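Local atomic coordinates of saframycin Mx1 synthetase B (Legionella pneumophila subsp. pneumophila, PDB entry 3KXW), a protein that belongs to the ANL superfamily of AMP-binding enzymes, is also known as fatty acid AMP ligase, and holds 5'-O-[(S)-(dodecanoyloxy)(hydroxy)phosphoryl]adenosine in its pocket. Residues 193-198 and 331-336; 162-167 and 187-192; 401-406 and 435-440; 374-379 and 451-456. One frame throughout, in Å; residues are numbered along the deposited sequence.

Contact 1: residues 193-198 and 331-336; sequences LDNLNK and EATLLV. With 1ZZ (5'-O-[(S)-(dodecanoyloxy)(hydroxy)phosphoryl]adenosine), chain B.
The acyl end of the ligand pocket in this AMP-binding fold is backed by the helix of 193-198, where Asn-195 meets the backbone of Leu-335 with both ends of its amide. OD1 of Asn-195 accepts from N of Leu-335 at 2.9 Å in a nearly straight bond (170° at the hydrogen), the donor standing slightly out of the carbonyl plane. ND2 of Asn-195 returns a longer bond of 3.2 Å to O of Leu-335, which lies almost exactly in the amide plane. Two bonds to one residue fix the rotation of the amide and let a helix side chain pair with the start of a strand as a neighbouring strand would. CG of Asn-195 stands anti to the backbone N (chi1 -151°), and this carries the amide across to the 331-336 segment. Nearer the helix, CB of Asn-195 rests 3.4 Å from CG2 of Thr-333, while CB of Leu-334 comes within 3.2 Å of OD1 of Asn-195.

The two leucines beyond the amide face 5'-O-[(S)-(dodecanoyloxy)(hydroxy)phosphoryl]adenosine: CD1 of Leu-334 lies 3.5 Å from C11 of the ligand, near the acyl carbonyl, and CD1 of Leu-335 is 3.8 Å from C7, farther along the chain. Ser-408 bonds through OG to Asp-194, which is also salt-bridged to Lys-198, and to ND2 of Asn-195, and through O to OG1 of Thr-333. Helix 220-233 packs against Leu-193, Leu-196 and Leu-334, and strand 335-338 runs on between strands 323-328 and 378-379.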
# COMPACT_ATOMS: atom_id res chain seq x y z
N LEU A 193 0.72 -7.54 -16.99
CA LEU A 193 1.59 -8.70 -17.24
C LEU A 193 3.06 -8.31 -17.24
O LEU A 193 3.90 -9.05 -16.77
CB LEU A 193 1.22 -9.39 -18.56
CG LEU A 193 -0.13 -10.11 -18.66
CD1 LEU A 193 -0.28 -10.69 -20.09
CD2 LEU A 193 -0.25 -11.21 -17.60
N ASP A 194 3.39 -7.14 -17.77
CA ASP A 194 4.79 -6.76 -17.78
C ASP A 194 5.33 -6.69 -16.34
O ASP A 194 6.44 -7.16 -16.04
CB ASP A 194 4.99 -5.40 -18.41
CG ASP A 194 6.45 -5.06 -18.56
OD1 ASP A 194 7.10 -5.68 -19.42
OD2 ASP A 194 6.97 -4.22 -17.80
N ASN A 195 4.57 -6.05 -15.47
CA ASN A 195 5.04 -5.89 -14.10
C ASN A 195 5.04 -7.19 -13.30
O ASN A 195 5.97 -7.44 -12.53
CB ASN A 195 4.32 -4.78 -13.34
CG ASN A 195 5.23 -4.15 -12.28
OD1 ASN A 195 5.02 -4.30 -11.08
ND2 ASN A 195 6.27 -3.46 -12.74
N LEU A 196 4.00 -8.00 -13.47
CA LEU A 196 3.96 -9.32 -12.84
C LEU A 196 5.19 -10.13 -13.20
O LEU A 196 5.72 -10.84 -12.38
CB LEU A 196 2.70 -10.12 -13.22
CG LEU A 196 1.35 -9.50 -12.85
CD1 LEU A 196 0.19 -10.42 -13.16
CD2 LEU A 196 1.28 -8.96 -11.40
N ASN A 197 5.63 -10.03 -14.44
CA ASN A 197 6.84 -10.75 -14.85
C ASN A 197 8.08 -10.16 -14.19
O ASN A 197 8.99 -10.89 -13.78
CB ASN A 197 7.01 -10.70 -16.37
CG ASN A 197 8.33 -11.32 -16.83
OD1 ASN A 197 8.57 -12.50 -16.60
ND2 ASN A 197 9.18 -10.51 -17.46
N LYS A 198 8.13 -8.84 -14.11
CA LYS A 198 9.26 -8.19 -13.47
C LYS A 198 9.33 -8.58 -11.98
O LYS A 198 10.42 -8.83 -11.46
CB LYS A 198 9.17 -6.68 -13.63
CG LYS A 198 9.61 -6.20 -15.00
CD LYS A 198 9.23 -4.73 -15.18
CE LYS A 198 9.98 -4.10 -16.34
NZ LYS A 198 9.71 -4.72 -17.67
N GLU A 331 1.60 4.49 -10.76
CA GLU A 331 1.74 5.03 -12.12
C GLU A 331 2.68 4.17 -12.98
O GLU A 331 2.64 4.24 -14.21
CB GLU A 331 2.21 6.49 -12.09
CG GLU A 331 1.12 7.47 -11.67
CD GLU A 331 1.05 7.66 -10.16
OE1 GLU A 331 1.57 6.79 -9.42
OE2 GLU A 331 0.49 8.70 -9.71
N ALA A 332 3.52 3.38 -12.32
CA ALA A 332 4.39 2.45 -13.02
C ALA A 332 3.96 1.00 -12.76
O ALA A 332 4.77 0.07 -12.83
CB ALA A 332 5.84 2.66 -12.64
N THR A 333 2.66 0.84 -12.50
CA THR A 333 2.04 -0.42 -12.14
C THR A 333 2.45 -0.83 -10.73
O THR A 333 1.62 -0.82 -9.83
CB THR A 333 2.30 -1.55 -13.19
OG1 THR A 333 1.78 -1.12 -14.45
CG2 THR A 333 1.58 -2.78 -12.80
N LEU A 334 3.72 -1.15 -10.52
CA LEU A 334 4.17 -1.35 -9.15
C LEU A 334 5.67 -1.25 -9.05
O LEU A 334 6.19 -0.20 -8.69
CB LEU A 334 3.70 -2.69 -8.59
CG LEU A 334 4.01 -2.89 -7.10
CD1 LEU A 334 3.19 -1.94 -6.23
CD2 LEU A 334 3.74 -4.35 -6.73
N LEU A 335 6.38 -2.32 -9.38
CA LEU A 335 7.80 -2.43 -9.02
C LEU A 335 8.71 -1.71 -10.00
O LEU A 335 8.67 -2.01 -11.19
CB LEU A 335 8.20 -3.91 -8.92
CG LEU A 335 9.65 -4.24 -8.63
CD1 LEU A 335 10.08 -3.74 -7.22
CD2 LEU A 335 9.88 -5.75 -8.80
N VAL A 336 9.56 -0.80 -9.49
CA VAL A 336 10.48 -0.00 -10.31
C VAL A 336 11.94 -0.34 -10.02
O VAL A 336 12.72 -0.55 -10.96
CB VAL A 336 10.25 1.52 -10.11
CG1 VAL A 336 11.31 2.39 -10.85
CG2 VAL A 336 8.85 1.88 -10.60
P 1ZZ B . 1.72 4.21 -4.36
C1 1ZZ B . 5.55 -9.91 -4.11
N1 1ZZ B . 7.63 5.20 -2.03
O1 1ZZ B . 3.88 2.40 -2.73
C2 1ZZ B . 5.67 -8.49 -3.55
N2 1ZZ B . 8.57 3.19 -2.30
O2 1ZZ B . 2.34 2.66 -4.47
C3 1ZZ B . 6.34 -7.53 -4.54
N3 1ZZ B . 9.64 6.36 -0.81
O3 1ZZ B . 1.32 4.64 -5.68
C4 1ZZ B . 6.06 -6.07 -4.17
N4 1ZZ B . 11.48 4.84 -0.50
O4 1ZZ B . 0.46 4.17 -3.36
C5 1ZZ B . 7.04 -5.09 -4.83
N5 1ZZ B . 11.54 2.64 -1.28
O5 1ZZ B . 2.84 5.26 -3.70
C6 1ZZ B . 6.75 -3.68 -4.29
O6 1ZZ B . 5.25 5.85 -2.32
C7 1ZZ B . 7.64 -2.46 -4.62
O7 1ZZ B . 6.75 8.27 -2.94
C8 1ZZ B . 7.37 -1.11 -3.93
O8 1ZZ B . 5.90 7.65 -5.18
C9 1ZZ B . 6.25 -0.38 -4.68
C10 1ZZ B . 5.39 0.56 -3.79
C11 1ZZ B . 4.15 1.00 -4.61
C12 1ZZ B . 3.69 2.38 -4.10
C13 1ZZ B . 4.14 5.38 -4.25
C14 1ZZ B . 4.88 6.29 -3.50
C15 1ZZ B . 6.20 6.76 -4.22
C16 1ZZ B . 6.97 7.22 -3.26
C17 1ZZ B . 6.71 6.24 -2.23
C18 1ZZ B . 7.49 3.85 -2.54
C19 1ZZ B . 9.48 4.11 -1.56
C20 1ZZ B . 8.94 5.29 -1.46
C21 1ZZ B . 10.83 6.15 -0.31
C22 1ZZ B . 10.90 3.91 -1.06

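Contact 2: residues 162-167 and 187-192; sequences TSIKSN and VSHHNL
Ser-188, the N-cap of helix 189-202, lays its CB 3.6 Å from O of Asn-167. Its OG sits between the backbone N and the carbonyl carbon (chi1 71°), turned back over the first helical turn, where it accepts from N of Asn-191 at 2.9 Å. The same OG is 2.5 Å from a water that donates to OD1 of Asn-167, so the capping hydroxyl is linked to the loop through solvent.

His-189 offers the face of its imidazole to Ile-164. The methyl CG2 of Ile-164 lies 3.6 Å from the ring centroid in a CH-pi contact, displaced toward the CD2 side, and the two side chains cross at about a right angle. The His-189 side chain also touches Ser-12 and Ala-170.

N of His-190 donates to O of Ser-166 over 2.9 Å, with a bent angle of 147° at the hydrogen. CB of His-190 lies 3.8 Å from CB of Ser-166, while its ring leads away from the loop toward Asn-407.

The loop before strand 169-174 is thus joined to the junction of strand 184-188 and helix 189-202: the N-H of His-190, in the first turn of the helix, is satisfied by O of Ser-166, and that of Asn-191 by the cap. The partial negative charge of O of Ser-166, placed at the helix N-terminus, is probably favoured by the helix dipole.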
# COMPACT_ATOMS: atom_id res chain seq x y z
N THR A 162 -14.44 -12.20 -24.42
CA THR A 162 -14.38 -10.97 -25.20
C THR A 162 -13.02 -10.95 -25.89
O THR A 162 -12.19 -11.80 -25.64
CB THR A 162 -14.58 -9.71 -24.32
OG1 THR A 162 -13.48 -9.58 -23.40
CG2 THR A 162 -15.87 -9.83 -23.51
N SER A 163 -12.79 -10.00 -26.79
CA SER A 163 -11.47 -9.93 -27.42
C SER A 163 -10.60 -8.91 -26.71
O SER A 163 -10.58 -7.75 -27.10
CB SER A 163 -11.55 -9.60 -28.91
OG SER A 163 -11.66 -10.79 -29.66
N ILE A 164 -9.91 -9.34 -25.67
CA ILE A 164 -9.03 -8.45 -24.92
C ILE A 164 -7.76 -8.15 -25.70
O ILE A 164 -7.10 -9.07 -26.18
CB ILE A 164 -8.64 -9.07 -23.57
CG1 ILE A 164 -9.90 -9.36 -22.77
CG2 ILE A 164 -7.76 -8.11 -22.81
CD1 ILE A 164 -9.62 -10.09 -21.44
N LYS A 165 -7.45 -6.87 -25.85
CA LYS A 165 -6.21 -6.42 -26.46
C LYS A 165 -5.23 -5.94 -25.39
O LYS A 165 -5.64 -5.45 -24.33
CB LYS A 165 -6.47 -5.31 -27.45
CG LYS A 165 -7.39 -5.71 -28.60
CD LYS A 165 -7.62 -4.52 -29.52
CE LYS A 165 -6.39 -4.22 -30.38
NZ LYS A 165 -5.90 -5.42 -31.13
N SER A 166 -3.95 -6.08 -25.69
CA SER A 166 -2.88 -5.69 -24.77
C SER A 166 -3.08 -4.33 -24.16
O SER A 166 -2.91 -4.14 -22.95
CB SER A 166 -1.52 -5.71 -25.49
OG SER A 166 -1.08 -7.02 -25.69
N ASN A 167 -3.43 -3.36 -25.00
CA ASN A 167 -3.51 -1.99 -24.52
C ASN A 167 -4.81 -1.63 -23.84
O ASN A 167 -4.93 -0.54 -23.28
CB ASN A 167 -3.21 -1.01 -25.65
CG ASN A 167 -1.74 -0.89 -25.92
OD1 ASN A 167 -0.92 -1.01 -25.00
ND2 ASN A 167 -1.39 -0.63 -27.18
N VAL A 187 -4.36 0.95 -15.54
CA VAL A 187 -3.40 -0.14 -15.77
C VAL A 187 -3.90 -1.06 -16.87
O VAL A 187 -4.96 -1.68 -16.74
CB VAL A 187 -3.18 -0.95 -14.48
CG1 VAL A 187 -2.10 -2.03 -14.68
CG2 VAL A 187 -2.78 0.00 -13.38
N SER A 188 -3.17 -1.11 -17.98
CA SER A 188 -3.60 -1.95 -19.11
C SER A 188 -3.27 -3.41 -18.84
O SER A 188 -2.52 -3.72 -17.93
CB SER A 188 -2.92 -1.48 -20.42
OG SER A 188 -1.55 -1.81 -20.41
N HIS A 189 -3.85 -4.31 -19.64
CA HIS A 189 -3.51 -5.71 -19.54
C HIS A 189 -2.02 -5.96 -19.78
O HIS A 189 -1.42 -6.82 -19.12
CB HIS A 189 -4.39 -6.54 -20.49
CG HIS A 189 -5.76 -6.78 -19.96
ND1 HIS A 189 -6.02 -7.72 -18.99
CD2 HIS A 189 -6.95 -6.18 -20.23
CE1 HIS A 189 -7.31 -7.70 -18.69
NE2 HIS A 189 -7.90 -6.78 -19.43
N HIS A 190 -1.44 -5.22 -20.71
CA HIS A 190 -0.01 -5.32 -21.03
C HIS A 190 0.84 -4.76 -19.86
O HIS A 190 1.87 -5.34 -19.50
CB HIS A 190 0.29 -4.61 -22.37
CG HIS A 190 1.68 -4.81 -22.91
ND1 HIS A 190 2.14 -6.03 -23.35
CD2 HIS A 190 2.67 -3.93 -23.15
CE1 HIS A 190 3.38 -5.91 -23.79
NE2 HIS A 190 3.73 -4.64 -23.68
N ASN A 191 0.40 -3.65 -19.27
CA ASN A 191 1.12 -3.08 -18.12
C ASN A 191 1.22 -4.11 -17.01
O ASN A 191 2.26 -4.30 -16.41
CB ASN A 191 0.35 -1.89 -17.52
CG ASN A 191 0.43 -0.62 -18.35
OD1 ASN A 191 1.43 -0.37 -19.06
ND2 ASN A 191 -0.59 0.21 -18.21
N LEU A 192 0.08 -4.72 -16.72
CA LEU A 192 -0.05 -5.67 -15.63
C LEU A 192 0.85 -6.88 -15.84
O LEU A 192 1.65 -7.22 -14.97
CB LEU A 192 -1.51 -6.10 -15.50
CG LEU A 192 -1.78 -7.17 -14.43
CD1 LEU A 192 -1.39 -6.70 -13.03
CD2 LEU A 192 -3.24 -7.58 -14.48
O HOH W 1 -0.35 -0.83 -22.42

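Contact 3: residues 401-406 and 435-440; sequences EIWVQS and AIYLRT
Glu-401 and Arg-439 form a salt bridge in which two nitrogens of the guanidinium, NE and NH2, go side-on to a single oxygen. NE of Arg-439 is 2.9 Å from OE1 of Glu-401 and meets it on the syn side, whereas NH2 of Arg-439 approaches the same OE1 at 3.1 Å nearly along its C-O bond. OE1 lies in the guanidinium plane, but the carboxylate itself is turned 64° from that plane. A third donor, NE1 of Trp-403, reaches OE1 of Glu-401 at 2.9 Å from above the carboxylate. Three N-H groups on one oxygen would be expected to favour the charged carboxylate. N of Gly-441 bonds to the other oxygen, OE2, and NH2 of Arg-439 also bonds to O of Pro-388.

Packing on this face of the sheet centres on the indole. Arg-439 runs beside Trp-403 in the same direction, its CG 3.9 Å from the centroid of the five-membered ring in a CH-pi contact; the bend at chi3 (67°) then brings NE back to Glu-401. On the six-membered ring, CE3 of Trp-403 touches CB of Tyr-437 at 3.5 Å, with the hydroxyl of Tyr-437 bonded to Glu-382.

Strands 401-405 and 438-440 run antiparallel in one sheet, in which the first also pairs with 382-386 and 442-447. Trp-403 and Arg-439 make a non-hydrogen-bonded pair, Val-404 and Leu-438 a hydrogen-bonded one.

Among the backbone bonds, N of Leu-438 donates to O of Val-404 at 2.8 Å, and N of Val-404 donates in return to O of Leu-438. O of Ile-402 accepts twice from Thr-440, from its N and, at 2.8 Å, from its OG1.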
# COMPACT_ATOMS: atom_id res chain seq x y z
N GLU A 401 14.66 14.54 -9.97
CA GLU A 401 13.42 13.80 -9.97
C GLU A 401 13.61 12.42 -10.58
O GLU A 401 14.34 12.24 -11.55
CB GLU A 401 12.30 14.55 -10.68
CG GLU A 401 10.95 13.84 -10.55
CD GLU A 401 9.81 14.58 -11.26
OE1 GLU A 401 10.08 15.41 -12.16
OE2 GLU A 401 8.64 14.34 -10.93
N ILE A 402 12.94 11.43 -10.00
CA ILE A 402 13.00 10.09 -10.51
C ILE A 402 12.04 10.00 -11.68
O ILE A 402 10.83 10.18 -11.52
CB ILE A 402 12.67 9.08 -9.40
CG1 ILE A 402 13.76 9.14 -8.32
CG2 ILE A 402 12.52 7.66 -9.98
CD1 ILE A 402 13.39 8.50 -6.98
N TRP A 403 12.58 9.79 -12.87
CA TRP A 403 11.78 9.57 -14.08
C TRP A 403 11.85 8.09 -14.49
O TRP A 403 12.92 7.47 -14.42
CB TRP A 403 12.29 10.44 -15.24
CG TRP A 403 11.95 11.89 -15.11
CD1 TRP A 403 11.72 12.57 -13.95
CD2 TRP A 403 11.81 12.85 -16.17
NE1 TRP A 403 11.43 13.89 -14.23
CE2 TRP A 403 11.49 14.09 -15.59
CE3 TRP A 403 11.95 12.78 -17.57
CZ2 TRP A 403 11.27 15.24 -16.34
CZ3 TRP A 403 11.74 13.92 -18.32
CH2 TRP A 403 11.41 15.14 -17.71
N VAL A 404 10.73 7.55 -14.95
CA VAL A 404 10.63 6.12 -15.22
C VAL A 404 10.13 5.85 -16.63
O VAL A 404 9.28 6.58 -17.11
CB VAL A 404 9.68 5.45 -14.22
CG1 VAL A 404 9.58 3.96 -14.48
CG2 VAL A 404 10.16 5.73 -12.79
N GLN A 405 10.66 4.81 -17.27
CA GLN A 405 10.14 4.35 -18.57
C GLN A 405 10.16 2.84 -18.68
O GLN A 405 11.17 2.21 -18.37
CB GLN A 405 10.93 4.97 -19.75
CG GLN A 405 10.64 4.28 -21.09
CD GLN A 405 11.31 4.98 -22.26
OE1 GLN A 405 12.54 5.11 -22.31
NE2 GLN A 405 10.51 5.43 -23.22
N SER A 406 9.05 2.25 -19.12
CA SER A 406 9.01 0.84 -19.47
C SER A 406 7.59 0.46 -19.87
O SER A 406 6.66 1.26 -19.75
CB SER A 406 9.43 -0.05 -18.28
OG SER A 406 8.32 -0.32 -17.41
N ALA A 435 12.08 10.04 -26.30
CA ALA A 435 11.34 9.16 -25.39
C ALA A 435 10.47 9.95 -24.43
O ALA A 435 10.69 11.15 -24.24
CB ALA A 435 12.29 8.26 -24.61
N ILE A 436 9.47 9.29 -23.85
CA ILE A 436 8.57 9.92 -22.89
C ILE A 436 8.64 9.21 -21.54
O ILE A 436 8.75 7.99 -21.47
CB ILE A 436 7.10 9.95 -23.37
CG1 ILE A 436 6.52 8.53 -23.42
CG2 ILE A 436 6.97 10.69 -24.71
CD1 ILE A 436 7.44 7.47 -24.06
N TYR A 437 8.57 9.97 -20.46
CA TYR A 437 8.84 9.40 -19.15
C TYR A 437 7.71 9.69 -18.16
O TYR A 437 7.04 10.72 -18.26
CB TYR A 437 10.13 10.01 -18.58
CG TYR A 437 11.37 9.54 -19.31
CD1 TYR A 437 11.83 10.20 -20.45
CD2 TYR A 437 12.08 8.45 -18.86
CE1 TYR A 437 12.97 9.77 -21.11
CE2 TYR A 437 13.22 8.01 -19.51
CZ TYR A 437 13.65 8.67 -20.64
OH TYR A 437 14.78 8.22 -21.28
N LEU A 438 7.54 8.77 -17.21
CA LEU A 438 6.73 9.05 -16.04
C LEU A 438 7.51 9.91 -15.06
O LEU A 438 8.61 9.55 -14.62
CB LEU A 438 6.32 7.74 -15.37
CG LEU A 438 5.82 7.80 -13.93
CD1 LEU A 438 4.48 8.55 -13.85
CD2 LEU A 438 5.69 6.35 -13.45
N ARG A 439 6.94 11.05 -14.71
CA ARG A 439 7.50 11.91 -13.68
C ARG A 439 6.91 11.53 -12.31
O ARG A 439 5.73 11.72 -12.07
CB ARG A 439 7.22 13.38 -14.01
CG ARG A 439 7.92 13.86 -15.32
CD ARG A 439 7.85 15.40 -15.50
NE ARG A 439 8.62 16.14 -14.50
CZ ARG A 439 8.84 17.46 -14.54
NH1 ARG A 439 8.34 18.19 -15.54
NH2 ARG A 439 9.54 18.06 -13.60
N THR A 440 7.73 10.98 -11.40
CA THR A 440 7.17 10.39 -10.19
C THR A 440 6.82 11.38 -9.09
O THR A 440 6.05 11.06 -8.17
CB THR A 440 8.13 9.35 -9.60
OG1 THR A 440 9.34 9.99 -9.19
CG2 THR A 440 8.46 8.30 -10.67

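Contact 4: residues 374-379 and 451-456; sequences VSSGNP and LYVTGR. With 1ZZ (5'-O-[(S)-(dodecanoyloxy)(hydroxy)phosphoryl]adenosine), chain B.
Tyr-452 lays one face of its ring over the backbone of Ser-375, with CA of Ser-375 3.9 Å from the ring centroid in a CH-pi contact. CB of Ser-375 is 3.6 Å from CZ of Tyr-452, and Phe-445 of the adjacent strand meets the same ring nearly parallel. Ser-375 itself forms an ST turn: OG stands anti to the backbone N (chi1 174°) and accepts from N of Gly-377, and it has a further bond to Glu-450.

This turn joins the edge strand 450-456 of the antiparallel sheet to the segment leading into strand 378-379. N of Ser-376 donates to O of Leu-451 at 2.8 Å, and N of Leu-451 to O of Gly-377 at 3.0 Å. A water links the segments, donating to O of Val-374, accepting from N of Val-453 and bonding to OG of Ser-376.

Both segments line the adenine end of the ligand pocket. CG1 of Val-453 packs 3.5 Å from C21 of the base, and Arg-456, paired with Asp-442, lies near the ribose. The amino nitrogen N5 of the ligand makes a weak hydrogen bond, 3.0 Å long with an angle of 128° at the hydrogen, to OG of Ser-376.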
# COMPACT_ATOMS: atom_id res chain seq x y z
N VAL A 374 19.06 4.16 2.79
CA VAL A 374 19.03 2.78 2.36
C VAL A 374 18.83 2.74 0.87
O VAL A 374 18.02 3.49 0.33
CB VAL A 374 17.88 2.01 3.02
CG1 VAL A 374 17.81 0.59 2.46
CG2 VAL A 374 18.04 1.98 4.55
N SER A 375 19.56 1.86 0.19
CA SER A 375 19.34 1.66 -1.23
C SER A 375 17.98 1.00 -1.50
O SER A 375 17.64 0.03 -0.85
CB SER A 375 20.41 0.75 -1.81
OG SER A 375 20.11 0.44 -3.16
N SER A 376 17.23 1.52 -2.47
CA SER A 376 16.03 0.83 -2.95
C SER A 376 16.34 -0.15 -4.10
O SER A 376 15.42 -0.70 -4.70
CB SER A 376 14.92 1.83 -3.36
OG SER A 376 14.38 2.47 -2.23
N GLY A 377 17.62 -0.37 -4.39
CA GLY A 377 17.97 -1.44 -5.33
C GLY A 377 18.29 -0.97 -6.74
O GLY A 377 18.42 0.22 -7.00
N ASN A 378 18.44 -1.91 -7.66
CA ASN A 378 18.82 -1.57 -9.02
C ASN A 378 17.58 -1.22 -9.82
O ASN A 378 16.53 -1.78 -9.54
CB ASN A 378 19.46 -2.79 -9.68
CG ASN A 378 20.70 -3.24 -8.98
OD1 ASN A 378 21.72 -2.56 -8.99
ND2 ASN A 378 20.62 -4.39 -8.34
N PRO A 379 17.71 -0.35 -10.84
CA PRO A 379 16.57 -0.11 -11.73
C PRO A 379 16.12 -1.39 -12.42
O PRO A 379 16.92 -2.06 -13.08
CB PRO A 379 17.13 0.86 -12.77
CG PRO A 379 18.24 1.60 -12.04
CD PRO A 379 18.85 0.54 -11.13
N LEU A 451 19.36 2.99 -6.59
CA LEU A 451 18.56 4.18 -6.41
C LEU A 451 18.40 4.47 -4.92
O LEU A 451 17.95 3.60 -4.17
CB LEU A 451 17.18 4.00 -7.06
CG LEU A 451 16.23 5.16 -6.77
CD1 LEU A 451 16.71 6.43 -7.49
CD2 LEU A 451 14.82 4.80 -7.20
N TYR A 452 18.74 5.69 -4.53
CA TYR A 452 18.57 6.20 -3.19
C TYR A 452 17.48 7.26 -3.21
O TYR A 452 17.67 8.34 -3.77
CB TYR A 452 19.90 6.74 -2.64
CG TYR A 452 20.89 5.61 -2.43
CD1 TYR A 452 21.04 5.04 -1.18
CD2 TYR A 452 21.63 5.11 -3.49
CE1 TYR A 452 21.94 4.00 -0.99
CE2 TYR A 452 22.53 4.06 -3.30
CZ TYR A 452 22.66 3.51 -2.05
OH TYR A 452 23.54 2.47 -1.83
N VAL A 453 16.31 6.93 -2.67
CA VAL A 453 15.20 7.89 -2.62
C VAL A 453 15.42 8.87 -1.46
O VAL A 453 15.68 8.47 -0.33
CB VAL A 453 13.84 7.16 -2.48
CG1 VAL A 453 12.69 8.17 -2.43
CG2 VAL A 453 13.65 6.17 -3.61
N THR A 454 15.34 10.17 -1.75
CA THR A 454 15.64 11.17 -0.73
C THR A 454 14.42 11.93 -0.19
O THR A 454 14.48 12.53 0.87
CB THR A 454 16.71 12.21 -1.21
OG1 THR A 454 16.28 12.82 -2.44
CG2 THR A 454 18.05 11.54 -1.45
N GLY A 455 13.33 11.95 -0.95
CA GLY A 455 12.17 12.72 -0.54
C GLY A 455 11.20 12.96 -1.68
O GLY A 455 11.29 12.29 -2.71
N ARG A 456 10.31 13.93 -1.50
CA ARG A 456 9.33 14.33 -2.51
C ARG A 456 9.69 15.73 -2.96
O ARG A 456 10.24 16.50 -2.18
CB ARG A 456 7.91 14.36 -1.93
CG ARG A 456 7.34 13.03 -1.48
CD ARG A 456 6.77 12.22 -2.62
NE ARG A 456 5.72 12.92 -3.38
CZ ARG A 456 5.30 12.54 -4.59
NH1 ARG A 456 5.84 11.48 -5.18
NH2 ARG A 456 4.36 13.22 -5.23
P 1ZZ B . 1.72 4.21 -4.36
C1 1ZZ B . 5.55 -9.91 -4.11
N1 1ZZ B . 7.63 5.20 -2.03
O1 1ZZ B . 3.88 2.40 -2.73
C2 1ZZ B . 5.67 -8.49 -3.55
N2 1ZZ B . 8.57 3.19 -2.30
O2 1ZZ B . 2.34 2.66 -4.47
C3 1ZZ B . 6.34 -7.53 -4.54
N3 1ZZ B . 9.64 6.36 -0.81
O3 1ZZ B . 1.32 4.64 -5.68
C4 1ZZ B . 6.06 -6.07 -4.17
N4 1ZZ B . 11.48 4.84 -0.50
O4 1ZZ B . 0.46 4.17 -3.36
C5 1ZZ B . 7.04 -5.09 -4.83
N5 1ZZ B . 11.54 2.64 -1.28
O5 1ZZ B . 2.84 5.26 -3.70
C6 1ZZ B . 6.75 -3.68 -4.29
O6 1ZZ B . 5.25 5.85 -2.32
C7 1ZZ B . 7.64 -2.46 -4.62
O7 1ZZ B . 6.75 8.27 -2.94
C8 1ZZ B . 7.37 -1.11 -3.93
O8 1ZZ B . 5.90 7.65 -5.18
C9 1ZZ B . 6.25 -0.38 -4.68
C10 1ZZ B . 5.39 0.56 -3.79
C11 1ZZ B . 4.15 1.00 -4.61
C12 1ZZ B . 3.69 2.38 -4.10
C13 1ZZ B . 4.14 5.38 -4.25
C14 1ZZ B . 4.88 6.29 -3.50
C15 1ZZ B . 6.20 6.76 -4.22
C16 1ZZ B . 6.97 7.22 -3.26
C17 1ZZ B . 6.71 6.24 -2.23
C18 1ZZ B . 7.49 3.85 -2.54
C19 1ZZ B . 9.48 4.11 -1.56
C20 1ZZ B . 8.94 5.29 -1.46
C21 1ZZ B . 10.83 6.15 -0.31
C22 1ZZ B . 10.90 3.91 -1.06
O HOH W 2 15.91 4.43 -1.06
O HOH W 3 17.20 6.52 0.86

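How the contacts relate
Contacts 1 and 2 share helix 189-202, their centres about 13 Å apart, and touch where Thr-333 meets Asn-191 and Val-187. Contact 2 closes first along the chain, then contact 1; contact 3 is nested within the loop that contact 4 closes. Contacts 3 and 4 reach the same antiparallel sheet, with centres about 15 Å apart, and meet through Thr-440 and Arg-456. Leu-438 of contact 3 packs on Glu-331 and Ala-332 of contact 1. The centres of contacts 1 and 4 are about 17 Å apart; their strands 335-338 and 378-379 are neighbours in one mixed sheet, and they bring separate parts of the chain to one ligand pocket. The centres of contacts 2 and 4 are about 30 Å apart.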